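Local atomic coordinates of 165aa long hypothetical protein (Pyrococcus horikoshii, PDB entry 2DC4), a protein that is of unknown function but has a CYTH domain, the fold of class IV adenylate cyclases and thiamine triphosphatases, and so probably acts on a triphosphate-bearing or similar substrate. Residues 7-12 against 112-117; 122-127 against 147-152. One frame throughout, in Å; residues are numbered along the deposited sequence.

Contact 1 (7-12 against 112-117)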
loop_
_atom_site.group_PDB
_atom_site.type_symbol
_atom_site.label_atom_id
_atom_site.label_comp_id
_atom_site.label_asym_id
_atom_site.label_seq_id
_atom_site.Cartn_x
_atom_site.Cartn_y
_atom_site.Cartn_z
ATOM N N PHE A 7 23.411 -14.859 -9.863
ATOM C CA PHE A 7 24.825 -15.114 -10.132
ATOM C C PHE A 7 25.683 -13.881 -9.878
ATOM O O PHE A 7 25.282 -12.756 -10.183
ATOM C CB PHE A 7 25.040 -15.543 -11.590
ATOM C CG PHE A 7 24.275 -16.773 -11.988
ATOM C CD1 PHE A 7 22.936 -16.688 -12.359
ATOM C CD2 PHE A 7 24.896 -18.015 -12.004
ATOM C CE1 PHE A 7 22.226 -17.823 -12.743
ATOM C CE2 PHE A 7 24.196 -19.159 -12.389
ATOM C CZ PHE A 7 22.858 -19.063 -12.760
ATOM N N ARG A 8 26.875 -14.095 -9.326
ATOM C CA ARG A 8 27.798 -12.990 -9.093
ATOM C C ARG A 8 28.495 -12.890 -10.445
ATOM O O ARG A 8 29.011 -13.888 -10.958
ATOM C CB ARG A 8 28.790 -13.353 -7.983
ATOM C CG ARG A 8 29.189 -12.195 -7.091
ATOM C CD ARG A 8 29.653 -12.707 -5.730
ATOM N NE ARG A 8 29.484 -11.693 -4.696
ATOM C CZ ARG A 8 29.105 -11.957 -3.452
ATOM N NH1 ARG A 8 28.858 -13.202 -3.086
ATOM N NH2 ARG A 8 28.952 -10.977 -2.579
ATOM N N VAL A 9 28.508 -11.704 -11.039
ATOM C CA VAL A 9 29.086 -11.561 -12.367
ATOM C C VAL A 9 29.906 -10.305 -12.600
ATOM O O VAL A 9 29.938 -9.401 -11.767
ATOM C CB VAL A 9 27.979 -11.519 -13.432
ATOM C CG1 VAL A 9 27.098 -12.745 -13.338
ATOM C CG2 VAL A 9 27.157 -10.243 -13.248
ATOM N N ASN A 10 30.571 -10.272 -13.750
ATOM C CA ASN A 10 31.308 -9.087 -14.154
ATOM C C ASN A 10 30.305 -8.385 -15.066
ATOM O O ASN A 10 29.941 -8.902 -16.127
ATOM C CB ASN A 10 32.573 -9.427 -14.940
ATOM C CG ASN A 10 33.269 -8.180 -15.468
ATOM O OD1 ASN A 10 32.804 -7.557 -16.424
ATOM N ND2 ASN A 10 34.377 -7.801 -14.836
ATOM N N PHE A 11 29.844 -7.219 -14.629
ATOM C CA PHE A 11 28.848 -6.450 -15.361
ATOM C C PHE A 11 29.055 -6.310 -16.863
ATOM O O PHE A 11 28.195 -6.692 -17.656
ATOM C CB PHE A 11 28.723 -5.048 -14.767
ATOM C CG PHE A 11 27.647 -4.227 -15.410
ATOM C CD1 PHE A 11 26.316 -4.417 -15.062
ATOM C CD2 PHE A 11 27.958 -3.312 -16.408
ATOM C CE1 PHE A 11 25.306 -3.708 -15.703
ATOM C CE2 PHE A 11 26.960 -2.600 -17.055
ATOM C CZ PHE A 11 25.628 -2.799 -16.701
ATOM N N GLU A 12 30.186 -5.739 -17.256
ATOM C CA GLU A 12 30.465 -5.519 -18.665
ATOM C C GLU A 12 30.477 -6.790 -19.510
ATOM O O GLU A 12 29.901 -6.823 -20.595
ATOM C CB GLU A 12 31.795 -4.773 -18.828
ATOM C CG GLU A 12 31.783 -3.337 -18.298
ATOM C CD GLU A 12 31.912 -3.244 -16.785
ATOM O OE1 GLU A 12 31.808 -2.114 -16.251
ATOM O OE2 GLU A 12 32.124 -4.290 -16.126
ATOM N N PHE A 112 16.106 -11.369 -17.696
ATOM C CA PHE A 112 17.438 -11.164 -17.158
ATOM C C PHE A 112 17.422 -9.846 -16.409
ATOM O O PHE A 112 17.008 -8.823 -16.956
ATOM C CB PHE A 112 18.479 -11.070 -18.279
ATOM C CG PHE A 112 18.544 -12.282 -19.159
ATOM C CD1 PHE A 112 17.763 -12.366 -20.309
ATOM C CD2 PHE A 112 19.375 -13.347 -18.832
ATOM C CE1 PHE A 112 17.810 -13.495 -21.122
ATOM C CE2 PHE A 112 19.432 -14.484 -19.636
ATOM C CZ PHE A 112 18.647 -14.559 -20.784
ATOM N N GLU A 113 17.848 -9.866 -15.153
ATOM C CA GLU A 113 17.917 -8.633 -14.380
ATOM C C GLU A 113 19.379 -8.485 -13.990
ATOM O O GLU A 113 19.863 -9.188 -13.105
ATOM C CB GLU A 113 17.042 -8.709 -13.125
ATOM C CG GLU A 113 15.578 -9.065 -13.405
ATOM C CD GLU A 113 14.699 -8.977 -12.173
ATOM O OE1 GLU A 113 15.124 -9.433 -11.090
ATOM O OE2 GLU A 113 13.569 -8.464 -12.292
ATOM N N LEU A 114 20.078 -7.584 -14.674
ATOM C CA LEU A 114 21.495 -7.340 -14.407
ATOM C C LEU A 114 21.550 -6.183 -13.432
ATOM O O LEU A 114 21.235 -5.046 -13.786
ATOM C CB LEU A 114 22.221 -6.996 -15.710
ATOM C CG LEU A 114 23.732 -6.782 -15.627
ATOM C CD1 LEU A 114 24.379 -7.945 -14.878
ATOM C CD2 LEU A 114 24.299 -6.661 -17.036
ATOM N N ASN A 115 21.966 -6.482 -12.206
ATOM C CA ASN A 115 21.997 -5.489 -11.145
ATOM C C ASN A 115 23.348 -4.995 -10.675
ATOM O O ASN A 115 24.238 -5.791 -10.378
ATOM C CB ASN A 115 21.273 -6.038 -9.922
ATOM C CG ASN A 115 19.868 -6.482 -10.233
ATOM O OD1 ASN A 115 19.042 -5.684 -10.667
ATOM N ND2 ASN A 115 19.588 -7.763 -10.015
ATOM N N ARG A 116 23.487 -3.674 -10.590
ATOM C CA ARG A 116 24.705 -3.078 -10.055
ATOM C C ARG A 116 24.205 -2.585 -8.700
ATOM O O ARG A 116 23.552 -1.547 -8.605
ATOM C CB ARG A 116 25.183 -1.924 -10.937
ATOM C CG ARG A 116 25.354 -2.335 -12.387
ATOM C CD ARG A 116 26.471 -1.582 -13.075
ATOM N NE ARG A 116 27.780 -2.086 -12.678
ATOM C CZ ARG A 116 28.931 -1.639 -13.168
ATOM N NH1 ARG A 116 28.933 -0.669 -14.073
ATOM N NH2 ARG A 116 30.076 -2.179 -12.772
ATOM N N VAL A 117 24.500 -3.363 -7.664
ATOM C CA VAL A 117 24.008 -3.099 -6.299
ATOM C C VAL A 117 25.013 -2.334 -5.434
ATOM O O VAL A 117 26.133 -2.773 -5.174
ATOM C CB VAL A 117 23.694 -4.429 -5.612
ATOM C CG1 VAL A 117 23.027 -4.148 -4.265
ATOM C CG2 VAL A 117 22.765 -5.262 -6.463
HETATM O O HOH W 1 32.062 -0.169 -14.330
#

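Contact 2 (122-127 against 147-152)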
loop_
_atom_site.group_PDB
_atom_site.type_symbol
_atom_site.label_atom_id
_atom_site.label_comp_id
_atom_site.label_asym_id
_atom_site.label_seq_id
_atom_site.Cartn_x
_atom_site.Cartn_y
_atom_site.Cartn_z
ATOM N N ASP A 122 28.037 -6.603 -8.444
ATOM C CA ASP A 122 27.197 -6.837 -9.617
ATOM C C ASP A 122 26.652 -8.258 -9.652
ATOM O O ASP A 122 27.386 -9.230 -9.467
ATOM C CB ASP A 122 27.983 -6.533 -10.893
ATOM C CG ASP A 122 28.506 -5.106 -10.922
ATOM O OD1 ASP A 122 27.738 -4.188 -10.573
ATOM O OD2 ASP A 122 29.679 -4.900 -11.298
ATOM N N PHE A 123 25.352 -8.375 -9.899
ATOM C CA PHE A 123 24.702 -9.674 -9.925
ATOM C C PHE A 123 23.738 -9.775 -11.086
ATOM O O PHE A 123 23.222 -8.767 -11.569
ATOM C CB PHE A 123 23.918 -9.907 -8.629
ATOM C CG PHE A 123 24.751 -9.803 -7.383
ATOM C CD1 PHE A 123 25.067 -8.563 -6.841
ATOM C CD2 PHE A 123 25.232 -10.950 -6.765
ATOM C CE1 PHE A 123 25.855 -8.471 -5.695
ATOM C CE2 PHE A 123 26.018 -10.869 -5.624
ATOM C CZ PHE A 123 26.331 -9.633 -5.088
ATOM N N LEU A 124 23.507 -11.002 -11.532
ATOM C CA LEU A 124 22.562 -11.244 -12.612
ATOM C C LEU A 124 21.529 -12.208 -12.076
ATOM O O LEU A 124 21.874 -13.276 -11.575
ATOM C CB LEU A 124 23.236 -11.887 -13.832
ATOM C CG LEU A 124 22.230 -12.420 -14.871
ATOM C CD1 LEU A 124 21.546 -11.253 -15.571
ATOM C CD2 LEU A 124 22.934 -13.308 -15.893
ATOM N N ASP A 125 20.260 -11.824 -12.147
ATOM C CA ASP A 125 19.198 -12.712 -11.719
ATOM C C ASP A 125 18.572 -13.230 -13.005
ATOM O O ASP A 125 18.247 -12.448 -13.899
ATOM C CB ASP A 125 18.132 -11.964 -10.911
ATOM C CG ASP A 125 18.540 -11.740 -9.472
ATOM O OD1 ASP A 125 18.867 -12.734 -8.789
ATOM O OD2 ASP A 125 18.522 -10.580 -9.013
ATOM N N ILE A 126 18.445 -14.545 -13.119
ATOM C CA ILE A 126 17.810 -15.128 -14.292
ATOM C C ILE A 126 16.490 -15.673 -13.767
ATOM O O ILE A 126 16.462 -16.570 -12.918
ATOM C CB ILE A 126 18.643 -16.269 -14.913
ATOM C CG1 ILE A 126 20.036 -15.754 -15.292
ATOM C CG2 ILE A 126 17.922 -16.814 -16.154
ATOM C CD1 ILE A 126 20.905 -16.799 -16.007
ATOM N N GLU A 127 15.398 -15.115 -14.276
ATOM C CA GLU A 127 14.053 -15.465 -13.838
ATOM C C GLU A 127 13.253 -16.132 -14.959
ATOM O O GLU A 127 13.366 -15.787 -16.128
ATOM C CB GLU A 127 13.350 -14.184 -13.387
ATOM C CG GLU A 127 13.759 -13.761 -11.975
ATOM C CD GLU A 127 12.983 -12.526 -11.576
ATOM O OE1 GLU A 127 11.794 -12.467 -11.855
ATOM O OE2 GLU A 127 13.580 -11.627 -10.988
ATOM N N LEU A 147 25.443 -18.608 -21.260
ATOM C CA LEU A 147 26.108 -17.359 -20.914
ATOM C C LEU A 147 27.469 -17.638 -20.277
ATOM O O LEU A 147 28.162 -16.716 -19.859
ATOM C CB LEU A 147 25.248 -16.540 -19.942
ATOM C CG LEU A 147 23.924 -16.000 -20.502
ATOM C CD1 LEU A 147 23.092 -15.433 -19.357
ATOM C CD2 LEU A 147 24.190 -14.922 -21.550
ATOM N N GLY A 148 27.840 -18.912 -20.195
ATOM C CA GLY A 148 29.126 -19.262 -19.616
ATOM C C GLY A 148 29.168 -19.263 -18.100
ATOM O O GLY A 148 30.244 -19.235 -17.502
ATOM N N LEU A 149 28.001 -19.290 -17.468
ATOM C CA LEU A 149 27.938 -19.306 -16.017
ATOM C C LEU A 149 27.916 -20.751 -15.531
ATOM O O LEU A 149 27.477 -21.645 -16.254
ATOM C CB LEU A 149 26.684 -18.566 -15.551
ATOM C CG LEU A 149 26.687 -17.085 -15.946
ATOM C CD1 LEU A 149 25.314 -16.477 -15.727
ATOM C CD2 LEU A 149 27.736 -16.346 -15.121
ATOM N N LYS A 150 28.385 -20.965 -14.304
ATOM C CA LYS A 150 28.435 -22.292 -13.697
ATOM C C LYS A 150 27.868 -22.252 -12.280
ATOM O O LYS A 150 27.560 -21.187 -11.755
ATOM C CB LYS A 150 29.885 -22.792 -13.646
ATOM C CG LYS A 150 30.549 -22.922 -15.003
ATOM C CD LYS A 150 31.974 -23.444 -14.879
ATOM C CE LYS A 150 32.869 -22.458 -14.146
ATOM N NZ LYS A 150 34.280 -22.931 -14.098
ATOM N N GLU A 151 27.741 -23.416 -11.653
ATOM C CA GLU A 151 27.210 -23.477 -10.300
ATOM C C GLU A 151 28.042 -22.689 -9.292
ATOM O O GLU A 151 27.497 -22.140 -8.338
ATOM C CB GLU A 151 27.086 -24.932 -9.847
ATOM C CG GLU A 151 26.018 -25.700 -10.606
ATOM C CD GLU A 151 25.949 -27.159 -10.208
ATOM O OE1 GLU A 151 25.815 -27.439 -8.997
ATOM O OE2 GLU A 151 26.022 -28.025 -11.105
ATOM N N GLU A 152 29.353 -22.622 -9.500
ATOM C CA GLU A 152 30.204 -21.886 -8.564
ATOM C C GLU A 152 29.935 -20.388 -8.606
ATOM O O GLU A 152 30.353 -19.655 -7.707
ATOM C CB GLU A 152 31.697 -22.137 -8.852
ATOM C CG GLU A 152 32.156 -21.744 -10.247
ATOM C CD GLU A 152 33.665 -21.886 -10.444
ATOM O OE1 GLU A 152 34.268 -22.818 -9.866
ATOM O OE2 GLU A 152 34.246 -21.069 -11.193
#

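Contact 1 (7-12 against 112-117)
Phe11 and Arg116 meet flat against flat, an example of an aromatic ring serving as a platform for a cationic side chain. The guanidinium lies on the ring with the planes only 4° apart and the two centres 4.1 Å from each other. The stack is offset, because the charged group is displaced toward the CB side of the ring. The aliphatic part of the same side chain is better centred: Arg116 CD stands over the face, 3.5 Å from the Phe11 centroid, in a CH-pi contact. Phe11 is brought beneath it by its first torsion, with CG anti to the backbone N (chi1 -176°), while the arginine chain bends twice before its end can lie level.

The apolar part of the contact lies farther back along the strand. Leu114 CD2 comes to 3.4 Å from Phe11 CE1, approaching the ring obliquely, and Leu114 CD1 meets Val9 CG2 at 4.0 Å. These residues pack the turn that leads from strand 2-8 into helix 11-21 against strand 110-117 of the closed antiparallel barrel of the CYTH fold. Trp103 of strand 94-107 meets the Phe11 ring edge-to-face and also touches Leu114 and Arg116. Helix 11-21 begins at this turn, where Asn10 is the N-cap and accepts a bond from Asp13 N through OD1.

Electrostatic contacts gather at the outer end. Glu12 OE1 and Arg116 NH1 form a long salt bridge of 3.9 Å, with the carboxylate nearly perpendicular to the guanidinium (85°). A water spans the pair, donating to Glu12 OE1 at 2.7 Å and accepting from Arg116 NH1 at 3.2 Å. The guanidinium has a stronger partner in Asp122, whose OD1 forms a salt bridge with NE.

Contact 2 (122-127 against 147-152)
Leu124 and Ile126, two residues apart on strand 121-128 of the CYTH barrel, present the same face of the strand to Leu147 and Leu149, which follow the end of helix 133-146. The arrangement illustrates how helix and loop pack on the outside of a barrel wall: four aliphatic side chains from two segments meet through their terminal methyls, without any hydrogen bond between them.

Leu124 runs across Leu147 at about a right angle but meets Leu149 more obliquely, and a single methyl, CD2, serves both. It lies 4.1 Å from Leu147 CD1 and 4.0 Å from Leu149 CD1. The first torsion, with CG anti to the backbone N (chi1 168°), directs the branch to this place. Ile126 reaches the same pair with the end of its extended chain, CD1 being 4.2 Å from Leu147 CD1. The cluster continues into helix 11-21, where Ile14 and Ile18 touch Leu124, and into strand 2-8 through Phe7, which lies against Ile126.

Between the two loop leucines, Gly148 ends the helix in a Schellman motif. Its positive phi (80°) turns the backbone so that Leu147 and Leu149 can both point at the strand. The other face of strand 121-128 carries Asp125 and Glu127 beside Phe123; Asp125 touches Lys6 and bonds through OD2 to Tyr159 OH, consistent with the charged tunnel interior of CYTH proteins. At the solvent-exposed end of the loop, Lys150 NZ makes a weak hydrogen bond, part of a salt bridge, of 3.5 Å to Glu152 OE2. Within the cluster, of the four pairs that touch, Ile126 CD1 and Leu149 CD1 are the farthest apart, at 4.4 Å.

Strand 121-128 connects the two contacts, pairing with strand 2-8 on one side and with strand 110-117 on the other; a probable hydrogen bond from Asn115 N to Phe123 O ties it to the latter. Contact 1 is partly buried and grades from an apolar inner end to a charged, hydrated rim. Contact 2 is wholly buried where its side chains touch, and purely aliphatic. Helix 11-21 is common ground: Phe11 belongs to it in contact 1, while Ile14 and Ile18 of the same helix lie against Leu124 of contact 2. On the other face of the strands, the carboxylates of Glu113 and Glu127 lie close together, one from each contact.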